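Local coordinates for quinonprotein alcohol dehydrogenase-like protein (Bacteroides thetaiotaomicron VPI-5482, PDB 4R5O) that is of unknown function but binds calcium and joins an immunoglobulin-like beta-sandwich to a seven-bladed beta-propeller, at residues Asn296-Val301 with Phe316-Gly321; Arg217-Arg222 with Gly262-Val267. One frame throughout, in Å; residues are numbered along the deposited sequence.

How the interactions relate
Both contacts belong to the beta-propeller part of the chain, but to different four- or five-stranded sheets, with centres 30 Å apart and nearest atoms about 16 Å apart. Interaction 1 is mostly buried: strand 297-303 meets the chain just after strand 309-314, its neighbour in the same sheet, as that chain leaves for the next one. Sulfur, ring and proline packing carry it, with no clear hydrogen bond across. Interaction 2 lies nearer the surface and joins two successive sheets, the edge strand 215-220 of one and the loop before strand 268-270 of the other. Its apolar packing is supplemented by a backbone hydrogen bond and a water bridge.

Interaction 1: residues Asn296-Val301 with Phe316-Gly321; sequences NGCNIV and FQPAKG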
loop_
_atom_site.group_PDB
_atom_site.type_symbol
_atom_site.label_atom_id
_atom_site.label_comp_id
_atom_site.label_asym_id
_atom_site.label_seq_id
_atom_site.Cartn_x
_atom_site.Cartn_y
_atom_site.Cartn_z
ATOM N N ASN A 296 -23.452 -6.124 25.376
ATOM C CA ASN A 296 -22.398 -6.676 26.225
ATOM C C ASN A 296 -21.342 -7.453 25.407
ATOM O O ASN A 296 -20.767 -8.433 25.898
ATOM C CB ASN A 296 -23.029 -7.593 27.296
ATOM C CG ASN A 296 -24.094 -8.555 26.785
ATOM O OD1 ASN A 296 -24.468 -8.574 25.593
ATOM N ND2 ASN A 296 -24.654 -9.343 27.698
ATOM N N GLY A 297 -21.032 -6.942 24.219
ATOM C CA GLY A 297 -20.045 -7.538 23.334
ATOM C C GLY A 297 -20.342 -7.239 21.882
ATOM O O GLY A 297 -20.640 -6.094 21.538
ATOM N N CYS A 298 -20.197 -8.243 21.008
ATOM C CA CYS A 298 -20.455 -8.135 19.572
ATOM C C CYS A 298 -20.915 -9.483 19.064
ATOM O O CYS A 298 -20.777 -10.465 19.784
ATOM C CB CYS A 298 -19.224 -7.636 18.810
ATOM S SG CYS A 298 -17.803 -8.774 18.809
ATOM N N ASN A 299 -21.441 -9.545 17.832
ATOM C CA ASN A 299 -21.818 -10.805 17.204
ATOM C C ASN A 299 -21.029 -11.026 15.933
ATOM O O ASN A 299 -20.999 -10.136 15.081
ATOM C CB ASN A 299 -23.303 -10.840 16.890
ATOM C CG ASN A 299 -24.207 -10.614 18.062
ATOM O OD1 ASN A 299 -24.147 -11.299 19.083
ATOM N ND2 ASN A 299 -25.126 -9.692 17.894
ATOM N N ILE A 300 -20.371 -12.193 15.799
ATOM C CA ILE A 300 -19.681 -12.590 14.559
ATOM C C ILE A 300 -20.770 -13.062 13.618
ATOM O O ILE A 300 -21.450 -14.055 13.911
ATOM C CB ILE A 300 -18.569 -13.637 14.787
ATOM C CG1 ILE A 300 -17.582 -13.163 15.874
ATOM C CG2 ILE A 300 -17.881 -13.976 13.457
ATOM C CD1 ILE A 300 -16.603 -14.191 16.355
ATOM N N VAL A 301 -21.004 -12.303 12.542
ATOM C CA VAL A 301 -22.100 -12.611 11.635
ATOM C C VAL A 301 -21.571 -13.306 10.373
ATOM O O VAL A 301 -20.740 -12.770 9.674
ATOM C CB VAL A 301 -22.914 -11.343 11.271
ATOM C CG1 VAL A 301 -24.034 -11.666 10.286
ATOM C CG2 VAL A 301 -23.489 -10.690 12.523
ATOM N N PHE A 316 -16.883 -9.797 24.191
ATOM C CA PHE A 316 -15.811 -8.793 24.165
ATOM C C PHE A 316 -16.241 -7.735 23.185
ATOM O O PHE A 316 -16.946 -8.035 22.224
ATOM C CB PHE A 316 -14.401 -9.357 23.848
ATOM C CG PHE A 316 -14.217 -9.915 22.459
ATOM C CD1 PHE A 316 -13.924 -9.073 21.382
ATOM C CD2 PHE A 316 -14.297 -11.281 22.228
ATOM C CE1 PHE A 316 -13.743 -9.587 20.093
ATOM C CE2 PHE A 316 -14.105 -11.796 20.941
ATOM C CZ PHE A 316 -13.835 -10.946 19.882
ATOM N N GLN A 317 -15.829 -6.503 23.436
ATOM C CA GLN A 317 -16.147 -5.362 22.604
ATOM C C GLN A 317 -15.107 -5.270 21.486
ATOM O O GLN A 317 -13.923 -5.441 21.780
ATOM C CB GLN A 317 -16.175 -4.103 23.489
ATOM C CG GLN A 317 -17.090 -2.993 22.989
ATOM C CD GLN A 317 -18.583 -3.274 23.008
ATOM O OE1 GLN A 317 -19.092 -4.165 23.704
ATOM N NE2 GLN A 317 -19.309 -2.512 22.211
ATOM N N PRO A 318 -15.479 -5.018 20.208
ATOM C CA PRO A 318 -14.448 -4.934 19.157
ATOM C C PRO A 318 -13.665 -3.641 19.207
ATOM O O PRO A 318 -14.205 -2.620 19.629
ATOM C CB PRO A 318 -15.238 -5.008 17.851
ATOM C CG PRO A 318 -16.674 -5.094 18.225
ATOM C CD PRO A 318 -16.826 -4.775 19.663
ATOM N N ALA A 319 -12.384 -3.687 18.782
ATOM C CA ALA A 319 -11.508 -2.521 18.689
ATOM C C ALA A 319 -12.097 -1.520 17.717
ATOM O O ALA A 319 -12.730 -1.897 16.736
ATOM C CB ALA A 319 -10.114 -2.933 18.264
ATOM N N LYS A 320 -11.948 -0.256 18.030
ATOM C CA LYS A 320 -12.542 0.869 17.321
ATOM C C LYS A 320 -11.642 2.106 17.432
ATOM O O LYS A 320 -10.865 2.229 18.379
ATOM C CB LYS A 320 -13.936 1.124 17.975
ATOM C CG LYS A 320 -14.633 2.446 17.697
ATOM C CD LYS A 320 -15.932 2.631 18.472
ATOM C CE LYS A 320 -16.565 4.010 18.317
ATOM N NZ LYS A 320 -16.840 4.439 16.927
ATOM N N GLY A 321 -11.761 2.994 16.449
ATOM C CA GLY A 321 -11.155 4.324 16.418
ATOM C C GLY A 321 -12.271 5.329 16.716
ATOM O O GLY A 321 -13.446 5.031 16.441
#
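The Phe316 ring receives the sulfur of Cys298 obliquely: SG stands 4.8 Å from the ring centroid, 26° off the ring normal, a sulfur-aromatic contact. Tyr350 stacks on the same ring, and Leu342 also packs against the Phe316 side chain. Chi1 of 66° sets the Cys298 sulfur between its own backbone N and carbonyl carbon, while its CB meets the Pro318 pyrrolidine ring, with CB 3.6 Å from Pro318 CG. Leu291 also touches Pro318, so the proline reaches across to strand 288-294 as well. In this propeller blade, strand 297-303 pairs antiparallel with strand 309-314, and Cys298 and Ala314 are joined by backbone hydrogen bonding. That pairing does not carry on to Phe316: Cys298 N is 3.5 Å from Phe316 O, at too poor an angle for a hydrogen bond. From here the chain departs toward strands 332-333 and 339-343. Gly297 lies closest to the departing backbone, its CA 3.3 Å from Phe316 O, and its backbone angles would press a CB against the carbonyl O of the preceding residue. Bent at chi2 (67°), the Gln317 chain folds its amide back beside the Gly297 backbone.

Interaction 2: residues Arg217-Arg222 with Gly262-Val267; sequences RIKNER and GEAPAV
Ile218 and Pro265 make the apolar centre of this contact, crossing at about a right angle with Ile218 CG2 3.6 Å from Pro265 CD. The branch that touches is CG2, anti to the backbone N of Ile218, and it also lies near Glu263 O. Next along the strand, Lys219 runs fully extended past Ala264, its CG 4.0 Å from Ala264 CB, until the ammonium end reaches Val267 CG1. There NZ donates to a water at 2.7 Å from NZ, and that water in turn donates to Pro265 O, 2.6 Å from the water oxygen. Glu221 OE1 lies 3.7 Å from Lys219 NZ, a long salt bridge within the same segment. One backbone hydrogen bond crosses the contact: Gly262 N donates to Arg217 O over 3.1 Å, in the carbonyl plane and on a lone pair. Behind this lies an inverse gamma turn centred on Glu263, closed by Ala264 N to Gly262 O, while Glu263 OE1 accepts from Lys260 N. On the strand side, Ile218 and Lys219 both face Ile205 in a classic beta bulge. In the propeller, 215-220 is the edge strand of one blade, and the loop 262-267 belongs to the next: Tyr251 of strand 246-252 touches Lys219, Pro265 and Val267, and Pro265 also rests on Glu255 and Leu256 of helix 253-258.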
loop_
_atom_site.group_PDB
_atom_site.type_symbol
_atom_site.label_atom_id
_atom_site.label_comp_id
_atom_site.label_asym_id
_atom_site.label_seq_id
_atom_site.Cartn_x
_atom_site.Cartn_y
_atom_site.Cartn_z
ATOM N N ARG A 217 -20.655 10.173 -11.021
ATOM C CA ARG A 217 -21.295 10.342 -9.726
ATOM C C ARG A 217 -22.735 9.814 -9.847
ATOM O O ARG A 217 -23.603 10.488 -10.389
ATOM C CB ARG A 217 -21.209 11.819 -9.306
ATOM C CG ARG A 217 -21.508 12.067 -7.865
ATOM C CD ARG A 217 -21.172 13.480 -7.454
ATOM N NE ARG A 217 -21.471 13.656 -6.032
ATOM C CZ ARG A 217 -21.337 14.796 -5.376
ATOM N NH1 ARG A 217 -20.928 15.889 -6.008
ATOM N NH2 ARG A 217 -21.631 14.862 -4.086
ATOM N N ILE A 218 -22.949 8.570 -9.394
ATOM C CA ILE A 218 -24.225 7.852 -9.490
ATOM C C ILE A 218 -25.187 8.308 -8.398
ATOM O O ILE A 218 -26.308 8.699 -8.676
ATOM C CB ILE A 218 -23.963 6.340 -9.389
ATOM C CG1 ILE A 218 -23.105 5.839 -10.543
ATOM C CG2 ILE A 218 -25.278 5.584 -9.320
ATOM C CD1 ILE A 218 -22.493 4.467 -10.156
ATOM N N LYS A 219 -24.754 8.245 -7.166
ATOM C CA LYS A 219 -25.554 8.653 -6.025
ATOM C C LYS A 219 -24.845 9.811 -5.348
ATOM O O LYS A 219 -23.627 9.788 -5.143
ATOM C CB LYS A 219 -25.780 7.454 -5.077
ATOM C CG LYS A 219 -26.715 7.724 -3.900
ATOM C CD LYS A 219 -26.937 6.450 -3.121
ATOM C CE LYS A 219 -27.921 6.600 -1.993
ATOM N NZ LYS A 219 -28.111 5.316 -1.254
ATOM N N ASN A 220 -25.612 10.842 -5.036
ATOM C CA ASN A 220 -25.096 12.042 -4.396
ATOM C C ASN A 220 -25.776 12.150 -3.037
ATOM O O ASN A 220 -26.951 12.487 -2.953
ATOM C CB ASN A 220 -25.335 13.249 -5.316
ATOM C CG ASN A 220 -24.710 14.544 -4.911
ATOM O OD1 ASN A 220 -24.405 14.797 -3.738
ATOM N ND2 ASN A 220 -24.513 15.408 -5.899
ATOM N N GLU A 221 -25.053 11.750 -1.980
ATOM C CA GLU A 221 -25.532 11.752 -0.601
ATOM C C GLU A 221 -24.399 12.177 0.290
ATOM O O GLU A 221 -23.406 11.474 0.386
ATOM C CB GLU A 221 -26.092 10.374 -0.200
ATOM C CG GLU A 221 -26.701 10.319 1.195
ATOM C CD GLU A 221 -27.335 8.995 1.581
ATOM O OE1 GLU A 221 -28.041 8.394 0.741
ATOM O OE2 GLU A 221 -27.203 8.605 2.763
ATOM N N ARG A 222 -24.539 13.353 0.917
ATOM C CA ARG A 222 -23.554 13.967 1.800
ATOM C C ARG A 222 -23.118 12.984 2.882
ATOM O O ARG A 222 -23.963 12.371 3.545
ATOM C CB ARG A 222 -24.142 15.246 2.443
ATOM C CG ARG A 222 -23.088 16.141 3.102
ATOM C CD ARG A 222 -23.657 17.415 3.705
ATOM N NE ARG A 222 -24.476 17.158 4.893
ATOM C CZ ARG A 222 -24.025 17.212 6.146
ATOM N NH1 ARG A 222 -22.760 17.534 6.394
ATOM N NH2 ARG A 222 -24.841 16.954 7.161
ATOM N N GLY A 262 -26.405 10.296 -11.705
ATOM C CA GLY A 262 -27.603 10.570 -10.926
ATOM C C GLY A 262 -28.551 9.408 -10.696
ATOM O O GLY A 262 -29.387 9.494 -9.787
ATOM N N GLU A 263 -28.440 8.310 -11.493
ATOM C CA GLU A 263 -29.335 7.147 -11.369
ATOM C C GLU A 263 -28.999 6.318 -10.123
ATOM O O GLU A 263 -28.509 5.194 -10.264
ATOM C CB GLU A 263 -29.271 6.238 -12.610
ATOM C CG GLU A 263 -29.800 6.793 -13.922
ATOM C CD GLU A 263 -29.744 5.814 -15.090
ATOM O OE1 GLU A 263 -29.119 4.731 -14.953
ATOM O OE2 GLU A 263 -30.314 6.148 -16.158
ATOM N N ALA A 264 -29.291 6.843 -8.911
ATOM C CA ALA A 264 -29.013 6.169 -7.632
ATOM C C ALA A 264 -29.516 4.722 -7.655
ATOM O O ALA A 264 -30.659 4.464 -8.045
ATOM C CB ALA A 264 -29.643 6.926 -6.462
ATOM N N PRO A 265 -28.641 3.756 -7.321
ATOM C CA PRO A 265 -29.064 2.349 -7.364
ATOM C C PRO A 265 -29.830 1.929 -6.101
ATOM O O PRO A 265 -29.788 2.612 -5.082
ATOM C CB PRO A 265 -27.734 1.606 -7.480
ATOM C CG PRO A 265 -26.761 2.465 -6.722
ATOM C CD PRO A 265 -27.238 3.888 -6.852
ATOM N N ALA A 266 -30.542 0.802 -6.183
ATOM C CA ALA A 266 -31.310 0.244 -5.072
ATOM C C ALA A 266 -30.374 -0.264 -3.974
ATOM O O ALA A 266 -29.358 -0.912 -4.248
ATOM C CB ALA A 266 -32.213 -0.873 -5.553
ATOM N N VAL A 267 -30.729 0.046 -2.732
ATOM C CA VAL A 267 -29.961 -0.325 -1.565
ATOM C C VAL A 267 -30.860 -1.157 -0.679
ATOM O O VAL A 267 -32.002 -0.801 -0.447
ATOM C CB VAL A 267 -29.352 0.910 -0.843
ATOM C CG1 VAL A 267 -30.373 2.002 -0.547
ATOM C CG2 VAL A 267 -28.573 0.517 0.402
HETATM O O HOH W 1 -29.742 4.358 -3.211
#